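Local atomic coordinates of tRNA-splicing endonuclease (Sulfolobus tokodaii, PDB entry 2CV8), a protein that probably cleaves precursor tRNA at both splice sites, releasing the intron and leaving halves that bear 2',3'-cyclic phosphate and 5'-hydroxyl ends. Residues L20-G25 with S34-A39; K100-R105 with V116-P121. One frame throughout, in Å; residues are numbered along the deposited sequence.

Interaction 1: L20-G25 with S34-A39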
ATOM      1  N   LEU B  20     -22.909 -29.245  -3.922  1.00 28.11           N
ATOM      2  CA  LEU B  20     -22.256 -29.273  -5.228  1.00 42.82           C
ATOM      3  C   LEU B  20     -21.583 -27.933  -5.519  1.00 45.39           C
ATOM      4  O   LEU B  20     -20.404 -27.883  -5.879  1.00 43.66           O
ATOM      5  CB  LEU B  20     -23.272 -29.598  -6.327  1.00 47.47           C
ATOM      6  CG  LEU B  20     -23.970 -30.954  -6.196  1.00 57.02           C
ATOM      7  CD1 LEU B  20     -24.879 -31.176  -7.390  1.00 46.94           C
ATOM      8  CD2 LEU B  20     -22.936 -32.066  -6.101  1.00 67.18           C
ATOM      9  N   ILE B  21     -22.339 -26.853  -5.350  1.00 43.07           N
ATOM     10  CA  ILE B  21     -21.826 -25.508  -5.573  1.00 37.11           C
ATOM     11  C   ILE B  21     -20.609 -25.248  -4.679  1.00 42.65           C
ATOM     12  O   ILE B  21     -19.668 -24.553  -5.066  1.00 50.75           O
ATOM     13  CB  ILE B  21     -22.916 -24.452  -5.272  1.00 21.71           C
ATOM     14  CG1 ILE B  21     -24.110 -24.657  -6.218  1.00 26.87           C
ATOM     15  CG2 ILE B  21     -22.347 -23.050  -5.436  1.00 27.60           C
ATOM     16  CD1 ILE B  21     -25.328 -23.814  -5.907  1.00 10.25           C
ATOM     17  N   TYR B  22     -20.629 -25.820  -3.481  1.00 36.91           N
ATOM     18  CA  TYR B  22     -19.538 -25.640  -2.541  1.00 33.08           C
ATOM     19  C   TYR B  22     -18.360 -26.495  -2.965  1.00 44.04           C
ATOM     20  O   TYR B  22     -17.210 -26.075  -2.864  1.00 47.57           O
ATOM     21  CB  TYR B  22     -19.982 -26.036  -1.134  1.00 29.54           C
ATOM     22  CG  TYR B  22     -18.970 -25.695  -0.072  1.00 31.90           C
ATOM     23  CD1 TYR B  22     -18.763 -24.372   0.328  1.00 28.58           C
ATOM     24  CD2 TYR B  22     -18.198 -26.691   0.522  1.00 23.91           C
ATOM     25  CE1 TYR B  22     -17.815 -24.050   1.298  1.00 20.79           C
ATOM     26  CE2 TYR B  22     -17.242 -26.379   1.490  1.00 23.23           C
ATOM     27  CZ  TYR B  22     -17.059 -25.060   1.874  1.00 27.41           C
ATOM     28  OH  TYR B  22     -16.128 -24.765   2.844  1.00 24.86           O
ATOM     29  N   LYS B  23     -18.646 -27.704  -3.434  1.00 58.21           N
ATOM     30  CA  LYS B  23     -17.581 -28.595  -3.877  1.00 64.94           C
ATOM     31  C   LYS B  23     -16.833 -27.966  -5.047  1.00 64.50           C
ATOM     32  O   LYS B  23     -15.603 -28.020  -5.100  1.00 54.42           O
ATOM     33  CB  LYS B  23     -18.149 -29.957  -4.295  1.00 86.23           C
ATOM     34  CG  LYS B  23     -18.056 -31.026  -3.213  1.00 93.07           C
ATOM     35  CD  LYS B  23     -18.444 -32.402  -3.736  1.00 90.68           C
ATOM     36  CE  LYS B  23     -18.138 -33.485  -2.711  1.00100.64           C
ATOM     37  NZ  LYS B  23     -18.863 -33.285  -1.422  1.00103.96           N
HETATM   38  N   MSE B  24     -17.584 -27.366  -5.971  1.00 62.40           N
HETATM   39  CA  MSE B  24     -17.006 -26.721  -7.146  1.00 63.20           C
HETATM   40  C   MSE B  24     -15.684 -26.019  -6.826  1.00 60.76           C
HETATM   41  O   MSE B  24     -14.686 -26.209  -7.521  1.00 64.00           O
HETATM   42  CB  MSE B  24     -17.990 -25.701  -7.736  1.00 62.29           C
HETATM   43  CG  MSE B  24     -19.222 -26.296  -8.410  1.00 74.97           C
HETATM   44 SE   MSE B  24     -20.400 -24.931  -9.175  1.00 89.75          SE
HETATM   45  CE  MSE B  24     -19.084 -24.111 -10.340  1.00 86.73           C
ATOM     46  N   GLY B  25     -15.678 -25.211  -5.773  1.00 40.08           N
ATOM     47  CA  GLY B  25     -14.468 -24.506  -5.410  1.00 31.11           C
ATOM     48  C   GLY B  25     -14.595 -23.648  -4.172  1.00 22.19           C
ATOM     49  O   GLY B  25     -14.086 -22.541  -4.128  1.00 30.94           O
ATOM     50  N   SER B  34     -19.100 -22.342  10.297  1.00 59.77           N
ATOM     51  CA  SER B  34     -18.227 -21.253   9.891  1.00 68.57           C
ATOM     52  C   SER B  34     -17.586 -21.607   8.553  1.00 70.74           C
ATOM     53  O   SER B  34     -17.814 -20.946   7.538  1.00 74.02           O
ATOM     54  CB  SER B  34     -17.153 -21.016  10.947  1.00 62.61           C
ATOM     55  OG  SER B  34     -17.745 -20.614  12.166  1.00 65.95           O
ATOM     56  N   LYS B  35     -16.787 -22.662   8.553  1.00 69.50           N
ATOM     57  CA  LYS B  35     -16.137 -23.097   7.335  1.00 71.70           C
ATOM     58  C   LYS B  35     -15.933 -24.605   7.342  1.00 73.42           C
ATOM     59  O   LYS B  35     -15.052 -25.131   8.024  1.00 74.76           O
ATOM     60  CB  LYS B  35     -14.803 -22.363   7.144  1.00 74.30           C
ATOM     61  CG  LYS B  35     -14.954 -20.990   6.490  1.00 75.21           C
ATOM     62  CD  LYS B  35     -13.612 -20.307   6.267  1.00 65.92           C
ATOM     63  CE  LYS B  35     -13.745 -19.112   5.322  1.00 75.46           C
ATOM     64  NZ  LYS B  35     -14.717 -18.078   5.788  1.00 58.20           N
ATOM     65  N   PRO B  36     -16.772 -25.322   6.578  1.00 58.35           N
ATOM     66  CA  PRO B  36     -16.777 -26.779   6.416  1.00 54.39           C
ATOM     67  C   PRO B  36     -15.485 -27.319   5.800  1.00 58.70           C
ATOM     68  O   PRO B  36     -15.012 -26.804   4.778  1.00 45.87           O
ATOM     69  CB  PRO B  36     -17.960 -27.018   5.483  1.00 31.43           C
ATOM     70  CG  PRO B  36     -18.834 -25.835   5.706  1.00 40.74           C
ATOM     71  CD  PRO B  36     -17.870 -24.711   5.808  1.00 42.31           C
ATOM     72  N   LYS B  37     -14.919 -28.357   6.413  1.00 54.68           N
ATOM     73  CA  LYS B  37     -13.709 -28.967   5.874  1.00 56.93           C
ATOM     74  C   LYS B  37     -14.080 -29.458   4.474  1.00 46.37           C
ATOM     75  O   LYS B  37     -13.412 -29.140   3.490  1.00 41.07           O
ATOM     76  CB  LYS B  37     -13.272 -30.153   6.740  1.00100.79           C
ATOM     77  CG  LYS B  37     -12.951 -29.796   8.185  1.00111.18           C
ATOM     78  CD  LYS B  37     -13.566 -30.798   9.160  1.00107.64           C
ATOM     79  CE  LYS B  37     -13.120 -32.227   8.878  1.00109.08           C
ATOM     80  NZ  LYS B  37     -11.663 -32.426   9.106  1.00116.96           N
ATOM     81  N   SER B  38     -15.162 -30.228   4.397  1.00 53.52           N
ATOM     82  CA  SER B  38     -15.659 -30.761   3.129  1.00 50.33           C
ATOM     83  C   SER B  38     -17.134 -30.414   2.954  1.00 49.37           C
ATOM     84  O   SER B  38     -17.808 -30.039   3.919  1.00 53.37           O
ATOM     85  CB  SER B  38     -15.494 -32.278   3.085  1.00 27.27           C
ATOM     86  OG  SER B  38     -16.134 -32.888   4.192  1.00 43.86           O
ATOM     87  N   ALA B  39     -17.631 -30.530   1.724  1.00 27.62           N
ATOM     88  CA  ALA B  39     -19.034 -30.239   1.451  1.00 29.39           C
ATOM     89  C   ALA B  39     -19.859 -31.345   2.107  1.00 30.33           C
ATOM     90  O   ALA B  39     -21.077 -31.252   2.266  1.00 30.10           O
ATOM     91  CB  ALA B  39     -19.281 -30.222  -0.045  1.00 51.59           C
TER

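Interaction 2: K100-R105 with V116-P121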
ATOM      1  N   LYS B 100      -8.316 -16.677 -12.565  1.00 36.80           N
ATOM      2  CA  LYS B 100      -6.921 -17.104 -12.594  1.00 36.84           C
ATOM      3  C   LYS B 100      -6.712 -18.405 -11.835  1.00 34.88           C
ATOM      4  O   LYS B 100      -5.587 -18.893 -11.723  1.00 39.01           O
ATOM      5  CB  LYS B 100      -6.007 -16.013 -12.022  1.00 26.92           C
ATOM      6  CG  LYS B 100      -5.757 -14.889 -12.995  1.00 40.28           C
ATOM      7  CD  LYS B 100      -4.897 -13.779 -12.417  1.00 46.62           C
ATOM      8  CE  LYS B 100      -4.809 -12.618 -13.410  1.00 37.31           C
ATOM      9  NZ  LYS B 100      -4.100 -11.440 -12.852  1.00 37.00           N
ATOM     10  N   GLY B 101      -7.791 -18.956 -11.294  1.00 24.11           N
ATOM     11  CA  GLY B 101      -7.678 -20.219 -10.591  1.00 25.95           C
ATOM     12  C   GLY B 101      -7.525 -20.219  -9.085  1.00 23.77           C
ATOM     13  O   GLY B 101      -7.440 -21.288  -8.487  1.00 28.74           O
ATOM     14  N   TYR B 102      -7.469 -19.048  -8.461  1.00 21.67           N
ATOM     15  CA  TYR B 102      -7.346 -19.012  -7.008  1.00 18.83           C
ATOM     16  C   TYR B 102      -8.725 -19.294  -6.408  1.00 20.77           C
ATOM     17  O   TYR B 102      -9.747 -19.162  -7.083  1.00 20.41           O
ATOM     18  CB  TYR B 102      -6.879 -17.635  -6.514  1.00 18.47           C
ATOM     19  CG  TYR B 102      -5.524 -17.169  -6.999  1.00 28.63           C
ATOM     20  CD1 TYR B 102      -5.358 -16.650  -8.282  1.00 29.45           C
ATOM     21  CD2 TYR B 102      -4.407 -17.207  -6.155  1.00 19.79           C
ATOM     22  CE1 TYR B 102      -4.117 -16.173  -8.712  1.00 21.15           C
ATOM     23  CE2 TYR B 102      -3.165 -16.732  -6.578  1.00  3.75           C
ATOM     24  CZ  TYR B 102      -3.024 -16.213  -7.857  1.00 16.38           C
ATOM     25  OH  TYR B 102      -1.800 -15.721  -8.280  1.00 25.78           O
ATOM     26  N   VAL B 103      -8.740 -19.711  -5.150  1.00  9.03           N
ATOM     27  CA  VAL B 103      -9.984 -19.939  -4.441  1.00 21.20           C
ATOM     28  C   VAL B 103     -10.094 -18.667  -3.596  1.00 27.97           C
ATOM     29  O   VAL B 103      -9.242 -18.385  -2.757  1.00 28.93           O
ATOM     30  CB  VAL B 103      -9.899 -21.197  -3.553  1.00 34.13           C
ATOM     31  CG1 VAL B 103     -11.178 -21.396  -2.762  1.00 25.95           C
ATOM     32  CG2 VAL B 103      -9.677 -22.398  -4.431  1.00 36.28           C
ATOM     33  N   VAL B 104     -11.132 -17.887  -3.853  1.00 30.04           N
ATOM     34  CA  VAL B 104     -11.347 -16.622  -3.170  1.00 27.16           C
ATOM     35  C   VAL B 104     -12.435 -16.660  -2.107  1.00 28.89           C
ATOM     36  O   VAL B 104     -13.587 -16.967  -2.391  1.00 33.40           O
ATOM     37  CB  VAL B 104     -11.714 -15.538  -4.198  1.00 13.61           C
ATOM     38  CG1 VAL B 104     -11.833 -14.175  -3.521  1.00 17.18           C
ATOM     39  CG2 VAL B 104     -10.678 -15.529  -5.304  1.00  7.45           C
ATOM     40  N   ARG B 105     -12.062 -16.325  -0.881  1.00 34.92           N
ATOM     41  CA  ARG B 105     -13.005 -16.306   0.225  1.00 28.67           C
ATOM     42  C   ARG B 105     -13.054 -14.901   0.799  1.00 29.60           C
ATOM     43  O   ARG B 105     -12.288 -14.024   0.398  1.00 32.88           O
ATOM     44  CB  ARG B 105     -12.555 -17.266   1.328  1.00 38.71           C
ATOM     45  CG  ARG B 105     -12.420 -18.722   0.913  1.00 48.78           C
ATOM     46  CD  ARG B 105     -13.498 -19.578   1.553  1.00 48.88           C
ATOM     47  NE  ARG B 105     -14.648 -19.755   0.672  1.00 54.50           N
ATOM     48  CZ  ARG B 105     -15.889 -19.992   1.094  1.00 52.53           C
ATOM     49  NH1 ARG B 105     -16.153 -20.074   2.393  1.00 37.60           N
ATOM     50  NH2 ARG B 105     -16.867 -20.161   0.213  1.00 53.90           N
ATOM     51  N   VAL B 116      -7.377 -15.023  -0.416  1.00 22.19           N
ATOM     52  CA  VAL B 116      -7.079 -15.820  -1.591  1.00 27.50           C
ATOM     53  C   VAL B 116      -6.200 -17.029  -1.283  1.00 33.04           C
ATOM     54  O   VAL B 116      -5.193 -16.915  -0.583  1.00 37.09           O
ATOM     55  CB  VAL B 116      -6.404 -14.948  -2.659  1.00 15.15           C
ATOM     56  CG1 VAL B 116      -6.307 -15.693  -3.956  1.00 21.55           C
ATOM     57  CG2 VAL B 116      -7.195 -13.667  -2.847  1.00 20.55           C
ATOM     58  N   TYR B 117      -6.594 -18.183  -1.822  1.00 25.31           N
ATOM     59  CA  TYR B 117      -5.876 -19.451  -1.625  1.00 16.13           C
ATOM     60  C   TYR B 117      -5.428 -20.143  -2.917  1.00 21.27           C
ATOM     61  O   TYR B 117      -6.136 -20.129  -3.925  1.00 22.92           O
ATOM     62  CB  TYR B 117      -6.764 -20.476  -0.913  1.00 19.01           C
ATOM     63  CG  TYR B 117      -7.190 -20.129   0.486  1.00 25.29           C
ATOM     64  CD1 TYR B 117      -8.139 -19.135   0.726  1.00 16.12           C
ATOM     65  CD2 TYR B 117      -6.641 -20.795   1.576  1.00 23.47           C
ATOM     66  CE1 TYR B 117      -8.530 -18.817   2.023  1.00 31.09           C
ATOM     67  CE2 TYR B 117      -7.022 -20.483   2.872  1.00 37.01           C
ATOM     68  CZ  TYR B 117      -7.965 -19.490   3.087  1.00 31.03           C
ATOM     69  OH  TYR B 117      -8.308 -19.148   4.366  1.00 29.98           O
ATOM     70  N   THR B 118      -4.279 -20.813  -2.864  1.00 22.73           N
ATOM     71  CA  THR B 118      -3.798 -21.601  -4.004  1.00 31.88           C
ATOM     72  C   THR B 118      -4.014 -23.047  -3.558  1.00 30.82           C
ATOM     73  O   THR B 118      -3.435 -23.480  -2.568  1.00 31.11           O
ATOM     74  CB  THR B 118      -2.285 -21.412  -4.285  1.00 26.94           C
ATOM     75  OG1 THR B 118      -2.069 -20.177  -4.978  1.00 28.22           O
ATOM     76  CG2 THR B 118      -1.754 -22.568  -5.138  1.00 22.61           C
ATOM     77  N   ILE B 119      -4.862 -23.784  -4.260  1.00 35.63           N
ATOM     78  CA  ILE B 119      -5.123 -25.174  -3.890  1.00 52.48           C
ATOM     79  C   ILE B 119      -5.055 -26.111  -5.089  1.00 55.91           C
ATOM     80  O   ILE B 119      -5.028 -25.670  -6.239  1.00 53.38           O
ATOM     81  CB  ILE B 119      -6.522 -25.350  -3.206  1.00 57.46           C
ATOM     82  CG1 ILE B 119      -7.590 -24.582  -3.983  1.00 53.44           C
ATOM     83  CG2 ILE B 119      -6.486 -24.852  -1.761  1.00 51.72           C
ATOM     84  CD1 ILE B 119      -7.842 -25.075  -5.399  1.00 53.53           C
ATOM     85  N   GLY B 120      -5.032 -27.407  -4.807  1.00 63.87           N
ATOM     86  CA  GLY B 120      -4.977 -28.395  -5.866  1.00 70.74           C
ATOM     87  C   GLY B 120      -5.211 -29.780  -5.302  1.00 76.38           C
ATOM     88  O   GLY B 120      -5.547 -29.918  -4.124  1.00 77.30           O
ATOM     89  N   PRO B 121      -5.053 -30.829  -6.123  1.00 66.32           N
ATOM     90  CA  PRO B 121      -5.258 -32.199  -5.644  1.00 63.26           C
ATOM     91  C   PRO B 121      -4.358 -32.460  -4.446  1.00 65.10           C
ATOM     92  O   PRO B 121      -3.151 -32.649  -4.601  1.00 63.15           O
ATOM     93  CB  PRO B 121      -4.868 -33.042  -6.850  1.00 55.85           C
ATOM     94  CG  PRO B 121      -5.255 -32.165  -8.002  1.00 59.35           C
ATOM     95  CD  PRO B 121      -4.744 -30.816  -7.562  1.00 60.02           C
TER

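Interaction 1: L20-G25 with S34-A39
Tyr22 reaches from helix 15-25 across to the loop residues Pro36 and Ala39, touching one with the end of its ring and the other with an edge. Its CG stands anti to the backbone N (chi1 -172°), which sends the ring away from the helix and toward 34-39. At the far end the hydroxyl donates a hydrogen bond to the backbone carbonyl of Pro36, OH to O 3.0 Å, arriving in the carbonyl plane on a lone pair with a C=O...O angle of 132°. Tyr22 OH also lies 3.4 Å from Pro36 CD, where the proline ring crosses the end of the tyrosine obliquely. Nearer the helix, Ala39 CB sits 3.7 Å from Tyr22 CD2, near the ring plane. This methyl also meets Lys23, which bends at chi4 (60°); both its CG, 3.5 Å from Ala39 CB, and its NZ come up to the small alanine while the residue stays exposed. Ile42 adds apolar contact to both Tyr22 and Pro36. A phenylalanine in place of Tyr22 would keep much of the ring packing but would probably leave the Pro36 carbonyl without this donor and the loop less firmly held. A long, amphipathic tyrosine thus suits a site that needs both apolar bulk and a polar end. The arrangement is a helix-to-loop contact within the N-terminal domain of the tRNA-intron endonuclease family, joining helix 15-25 to the loop between strands 29-30 and 46-49.

Interaction 2: K100-R105 with V116-P121
Val103 and Tyr117 exchange two backbone hydrogen bonds, making them an antiparallel hydrogen-bonded pair. Val103 N donates to Tyr117 O at 2.9 Å in a nearly straight bond, 175° at the hydrogen; the return bond, from Tyr117 N to Val103 O at 2.8 Å, is more bent, at 156°. The next pair, Val104 with Val116, is non-hydrogen-bonded, and Val103 O also receives a CA-H...O contact from Val116 CA. Together they join strands 103-106 and 114-117 in a beta hairpin at one side of the catalytic domain's sheet.

On the face that Val103 and Tyr117 share, Val103 CB lies 4.2 Å from Tyr117 CB. Farther along the tyrosine ring, Arg105 CG lies 4.0 Å from Tyr117 CE1. Arg105 then bends at chi2 and chi3, carrying its guanidinium away to the N-terminal domain, where NH2 donates to Gly28 O among other partners. On the other face, Val104 and Val116 pack on Leu97 of helix 87-99, where branched apolar side chains suit both an extended backbone and a buried surface. Val116 CG1 also meets Tyr102 at both CB and CD2, the side chains crossing at an angle. The ring of Tyr102 continues toward Thr118, its CE2 4.0 Å from Thr118 OG1. Just before Tyr102, Gly101 closes helix 87-99 in a Schellman motif; at its positive phi a CB would be jammed against the preceding carbonyl O, which calls for glycine.

Tyr117 and the neighbouring His125, which Thr118 touches, are predicted active-site residues, as is Lys156 nearby. The hydroxyl of Tyr117 takes no part in the pairing, which instead uses main-chain polar groups and so fixes the backbone from which this probable catalytic side chain projects.

Interaction 1 belongs to the N-terminal domain and interaction 2 to the catalytic domain, yet the two meet, their centres about 13 Å apart. Arg105 is one bridge: Lys35 CE packs 3.8 Å from Arg105 CD, and Tyr22 also lies against it. Gly25 O against Val103 CG1 is another. Three of the five touching residues in interaction 1 are buried, although exposed Lys23 lies at its border; interaction 2 is partly buried, its valines being the deeper part. They hold different elements, a helix and an irregular loop in the first, two strands of a hairpin in the second. Accordingly, a side-chain hydroxyl secures 34-39, whereas main-chain pairing fixes 100-105 against 116-121, with side chains filling in around it.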